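Local coordinates for putative D-glycero-D-manno-heptose 7-phosphate kinase (PDB 4N3O), which catalyses the ATP-dependent phosphorylation of D-glycero-alpha-D-manno-heptose 7-phosphate at C-1, a step toward the GDP-heptose used in capsule polysaccharide biosynthesis, at residues 165-173 against 331-339. Numbering follows the deposited sequence.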
ATOM      1  N   TYR A 165       0.258 -14.637 -14.788  1.00 42.86           N
ATOM      2  CA  TYR A 165       0.224 -13.429 -15.602  1.00 44.18           C
ATOM      3  C   TYR A 165      -0.034 -12.215 -14.719  1.00 41.28           C
ATOM      4  O   TYR A 165       0.523 -11.163 -14.949  1.00 39.77           O
ATOM      5  CB  TYR A 165      -0.844 -13.478 -16.710  1.00 45.35           C
ATOM      6  CG  TYR A 165      -0.624 -14.501 -17.808  1.00 48.82           C
ATOM      7  CD1 TYR A 165       0.554 -14.525 -18.539  1.00 50.94           C
ATOM      8  CD2 TYR A 165      -1.642 -15.390 -18.181  1.00 52.68           C
ATOM      9  CE1 TYR A 165       0.749 -15.444 -19.570  1.00 52.16           C
ATOM     10  CE2 TYR A 165      -1.462 -16.300 -19.215  1.00 53.93           C
ATOM     11  CZ  TYR A 165      -0.261 -16.327 -19.905  1.00 54.08           C
ATOM     12  OH  TYR A 165      -0.068 -17.228 -20.937  1.00 54.19           O
ATOM     13  N   ALA A 166      -0.893 -12.367 -13.718  1.00 41.26           N
ATOM     14  CA  ALA A 166      -1.195 -11.269 -12.810  1.00 40.80           C
ATOM     15  C   ALA A 166       0.056 -10.865 -12.038  1.00 41.05           C
ATOM     16  O   ALA A 166       0.383  -9.677 -11.941  1.00 43.40           O
ATOM     17  CB  ALA A 166      -2.293 -11.668 -11.826  1.00 42.34           C
ATOM     18  N   ALA A 167       0.749 -11.848 -11.478  1.00 40.14           N
ATOM     19  CA  ALA A 167       1.962 -11.568 -10.704  1.00 40.47           C
ATOM     20  C   ALA A 167       3.086 -10.960 -11.556  1.00 40.34           C
ATOM     21  O   ALA A 167       3.795 -10.067 -11.114  1.00 40.46           O
ATOM     22  CB  ALA A 167       2.446 -12.833 -10.033  1.00 40.86           C
ATOM     23  N   THR A 168       3.232 -11.444 -12.779  1.00 41.07           N
ATOM     24  CA  THR A 168       4.288 -10.975 -13.674  1.00 42.66           C
ATOM     25  C   THR A 168       3.987  -9.609 -14.306  1.00 41.60           C
ATOM     26  O   THR A 168       4.842  -8.707 -14.290  1.00 40.36           O
ATOM     27  CB  THR A 168       4.531 -12.003 -14.802  1.00 45.36           C
ATOM     28  OG1 THR A 168       5.080 -13.212 -14.257  1.00 45.51           O
ATOM     29  CG2 THR A 168       5.495 -11.465 -15.792  1.00 48.64           C
ATOM     30  N   PHE A 169       2.780  -9.471 -14.859  1.00 40.04           N
ATOM     31  CA  PHE A 169       2.363  -8.255 -15.548  1.00 39.82           C
ATOM     32  C   PHE A 169       1.754  -7.215 -14.634  1.00 38.46           C
ATOM     33  O   PHE A 169       1.879  -6.036 -14.890  1.00 38.26           O
ATOM     34  CB  PHE A 169       1.402  -8.577 -16.700  1.00 41.26           C
ATOM     35  CG  PHE A 169       2.073  -9.201 -17.886  1.00 44.55           C
ATOM     36  CD1 PHE A 169       2.345 -10.563 -17.920  1.00 46.13           C
ATOM     37  CD2 PHE A 169       2.452  -8.418 -18.979  1.00 48.93           C
ATOM     38  CE1 PHE A 169       2.979 -11.139 -19.018  1.00 49.00           C
ATOM     39  CE2 PHE A 169       3.081  -8.987 -20.087  1.00 52.15           C
ATOM     40  CZ  PHE A 169       3.349 -10.354 -20.102  1.00 51.18           C
ATOM     41  N   GLY A 170       1.058  -7.641 -13.594  1.00 37.65           N
ATOM     42  CA  GLY A 170       0.485  -6.683 -12.664  1.00 37.89           C
ATOM     43  C   GLY A 170      -0.622  -5.831 -13.251  1.00 37.00           C
ATOM     44  O   GLY A 170      -0.991  -5.983 -14.417  1.00 36.49           O
ATOM     45  N   GLY A 171      -1.136  -4.917 -12.440  1.00 33.26           N
ATOM     46  CA  GLY A 171      -2.224  -4.067 -12.863  1.00 33.51           C
ATOM     47  C   GLY A 171      -3.550  -4.831 -12.894  1.00 34.08           C
ATOM     48  O   GLY A 171      -3.708  -5.875 -12.257  1.00 32.74           O
ATOM     49  N   PHE A 172      -4.504  -4.279 -13.625  1.00 33.76           N
ATOM     50  CA  PHE A 172      -5.793  -4.899 -13.816  1.00 33.90           C
ATOM     51  C   PHE A 172      -5.671  -5.700 -15.075  1.00 37.84           C
ATOM     52  O   PHE A 172      -5.178  -5.203 -16.080  1.00 36.92           O
ATOM     53  CB  PHE A 172      -6.875  -3.848 -13.978  1.00 35.28           C
ATOM     54  CG  PHE A 172      -7.373  -3.274 -12.686  1.00 34.27           C
ATOM     55  CD1 PHE A 172      -6.542  -2.557 -11.864  1.00 35.45           C
ATOM     56  CD2 PHE A 172      -8.690  -3.414 -12.332  1.00 35.03           C
ATOM     57  CE1 PHE A 172      -7.006  -2.034 -10.674  1.00 36.71           C
ATOM     58  CE2 PHE A 172      -9.164  -2.884 -11.157  1.00 35.27           C
ATOM     59  CZ  PHE A 172      -8.322  -2.207 -10.319  1.00 34.38           C
ATOM     60  N   ASN A 173      -6.094  -6.957 -15.017  1.00 41.04           N
ATOM     61  CA  ASN A 173      -6.032  -7.839 -16.168  1.00 44.38           C
ATOM     62  C   ASN A 173      -7.362  -8.520 -16.348  1.00 47.41           C
ATOM     63  O   ASN A 173      -7.894  -9.114 -15.413  1.00 47.08           O
ATOM     64  CB  ASN A 173      -4.950  -8.897 -15.975  1.00 45.69           C
ATOM     65  CG  ASN A 173      -3.552  -8.311 -15.973  1.00 46.19           C
ATOM     66  OD1 ASN A 173      -3.088  -7.788 -16.983  1.00 49.53           O
ATOM     67  ND2 ASN A 173      -2.859  -8.423 -14.841  1.00 46.28           N
ATOM     68  N   SER A 331      -3.575  -1.153  -1.599  1.00 39.20           N
ATOM     69  CA  SER A 331      -3.837  -0.340  -2.784  1.00 39.05           C
ATOM     70  C   SER A 331      -3.760  -1.302  -3.960  1.00 37.35           C
ATOM     71  O   SER A 331      -3.171  -2.377  -3.841  1.00 33.45           O
ATOM     72  CB  SER A 331      -2.709   0.652  -3.022  1.00 39.39           C
ATOM     73  OG  SER A 331      -2.307   1.265  -1.838  1.00 52.72           O
ATOM     74  N   PHE A 332      -4.323  -0.918  -5.096  1.00 35.15           N
ATOM     75  CA  PHE A 332      -4.124  -1.689  -6.315  1.00 36.01           C
ATOM     76  C   PHE A 332      -2.810  -1.185  -6.884  1.00 36.62           C
ATOM     77  O   PHE A 332      -2.569   0.003  -6.856  1.00 43.87           O
ATOM     78  CB  PHE A 332      -5.252  -1.467  -7.311  1.00 33.01           C
ATOM     79  CG  PHE A 332      -6.557  -1.991  -6.832  1.00 35.05           C
ATOM     80  CD1 PHE A 332      -6.753  -3.367  -6.684  1.00 35.57           C
ATOM     81  CD2 PHE A 332      -7.598  -1.140  -6.526  1.00 35.85           C
ATOM     82  CE1 PHE A 332      -7.954  -3.876  -6.229  1.00 33.75           C
ATOM     83  CE2 PHE A 332      -8.808  -1.650  -6.079  1.00 36.02           C
ATOM     84  CZ  PHE A 332      -8.981  -3.025  -5.923  1.00 35.50           C
ATOM     85  N   THR A 333      -1.935  -2.069  -7.344  1.00 39.35           N
ATOM     86  CA  THR A 333      -0.658  -1.625  -7.921  1.00 38.15           C
ATOM     87  C   THR A 333      -0.671  -1.706  -9.425  1.00 40.96           C
ATOM     88  O   THR A 333      -1.421  -2.493 -10.005  1.00 40.70           O
ATOM     89  CB  THR A 333       0.528  -2.482  -7.474  1.00 41.06           C
ATOM     90  OG1 THR A 333       0.340  -3.833  -7.928  1.00 38.21           O
ATOM     91  CG2 THR A 333       0.683  -2.433  -5.972  1.00 43.20           C
ATOM     92  N   LYS A 334       0.209  -0.913 -10.032  1.00 43.75           N
ATOM     93  CA  LYS A 334       0.358  -0.795 -11.480  1.00 53.61           C
ATOM     94  C   LYS A 334       1.332  -1.808 -12.033  1.00 51.61           C
ATOM     95  O   LYS A 334       1.175  -2.278 -13.149  1.00 58.09           O
ATOM     96  CB  LYS A 334       0.931   0.598 -11.817  1.00 59.27           C
ATOM     97  CG  LYS A 334       0.057   1.772 -11.400  1.00 66.32           C
ATOM     98  CD  LYS A 334      -0.921   2.197 -12.476  1.00 70.59           C
ATOM     99  CE  LYS A 334      -0.200   2.943 -13.586  1.00 76.33           C
ATOM    100  NZ  LYS A 334      -1.140   3.444 -14.621  1.00 85.39           N
ATOM    101  N   GLU A 335       2.367  -2.103 -11.259  1.00 51.70           N
ATOM    102  CA  GLU A 335       3.405  -3.020 -11.684  1.00 54.27           C
ATOM    103  C   GLU A 335       3.224  -4.446 -11.229  1.00 46.07           C
ATOM    104  O   GLU A 335       2.559  -4.733 -10.239  1.00 44.08           O
ATOM    105  CB  GLU A 335       4.782  -2.564 -11.142  1.00 62.77           C
ATOM    106  CG  GLU A 335       5.584  -1.628 -12.033  1.00 76.12           C
ATOM    107  CD  GLU A 335       7.024  -1.444 -11.534  1.00 86.42           C
ATOM    108  OE1 GLU A 335       7.216  -0.948 -10.398  1.00 95.78           O
ATOM    109  OE2 GLU A 335       7.969  -1.776 -12.289  1.00 86.99           O
ATOM    110  N   GLY A 336       3.885  -5.332 -11.957  1.00 44.31           N
ATOM    111  CA  GLY A 336       3.975  -6.733 -11.589  1.00 44.04           C
ATOM    112  C   GLY A 336       5.331  -6.867 -10.893  1.00 42.77           C
ATOM    113  O   GLY A 336       5.823  -5.905 -10.278  1.00 40.38           O
ATOM    114  N   VAL A 337       5.961  -8.034 -11.025  1.00 41.15           N
ATOM    115  CA  VAL A 337       7.234  -8.285 -10.370  1.00 39.12           C
ATOM    116  C   VAL A 337       8.295  -7.241 -10.704  1.00 39.68           C
ATOM    117  O   VAL A 337       8.453  -6.863 -11.856  1.00 39.37           O
ATOM    118  CB  VAL A 337       7.792  -9.681 -10.733  1.00 38.65           C
ATOM    119  CG1 VAL A 337       8.186  -9.749 -12.199  1.00 38.56           C
ATOM    120  CG2 VAL A 337       8.973 -10.032  -9.844  1.00 37.04           C
ATOM    121  N   LYS A 338       8.987  -6.740  -9.682  1.00 41.27           N
ATOM    122  CA  LYS A 338      10.096  -5.816  -9.925  1.00 43.14           C
ATOM    123  C   LYS A 338      11.353  -6.399  -9.266  1.00 36.81           C
ATOM    124  O   LYS A 338      11.262  -7.179  -8.337  1.00 35.34           O
ATOM    125  CB  LYS A 338       9.831  -4.384  -9.425  1.00 48.63           C
ATOM    126  CG  LYS A 338       9.905  -4.162  -7.922  1.00 53.88           C
ATOM    127  CD  LYS A 338       8.555  -3.981  -7.257  1.00 59.82           C
ATOM    128  CE  LYS A 338       8.011  -2.599  -7.566  1.00 59.97           C
ATOM    129  NZ  LYS A 338       6.735  -2.361  -6.853  1.00 60.25           N
ATOM    130  N   SER A 339      12.518  -6.039  -9.774  1.00 35.56           N
ATOM    131  CA  SER A 339      13.765  -6.519  -9.206  1.00 35.85           C
ATOM    132  C   SER A 339      14.818  -5.464  -9.289  1.00 35.01           C
ATOM    133  O   SER A 339      14.747  -4.588 -10.130  1.00 35.39           O
ATOM    134  CB  SER A 339      14.279  -7.710  -9.988  1.00 36.23           C
ATOM    135  OG  SER A 339      14.546  -7.277 -11.287  1.00 38.24           O
TER
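F172 and F332 form a T-shaped pair at one end of this contact: the edge of the F172 ring faces the flat side of F332, centroids 5.1 Å apart and planes inclined at 62°. At its root, F332 CB lies 3.8 Å from F172 CE1. F332 CG lies 3.9 Å from both F172 CE1 and F172 CZ; farther round the ring, CD1 and CD2 meet F172 CZ, which sits over one face of F332, offset toward the rim. The F332 ring also has F330 as an edge-to-face neighbour. CG of F332 stands beside its own backbone N, anti to the carbonyl carbon (chi1 -66°), which places the ring beside F172. Between the rings and the helix end the two backbones meet directly. G170, the first residue past helix 162-169, turns away with positive phi, and its CA comes within 3.7 Å of G336 CA. G171 CA gives a C-H...O contact to T333 O at 3.4 Å, and G336 CA another to T168 O. The last turns of the helix also present A167 O to V337 N, a weak, bent hydrogen bond of 3.0 Å. In this GHMP-family kinase the chain thus returns from its C-terminal part past the C-terminal end of helix 162-169, whose first turn holds the probable proton acceptor D163, to V337, flanked by strand 6-21 and helix 118-134, and into strand 338-341, antiparallel to strand 6-21.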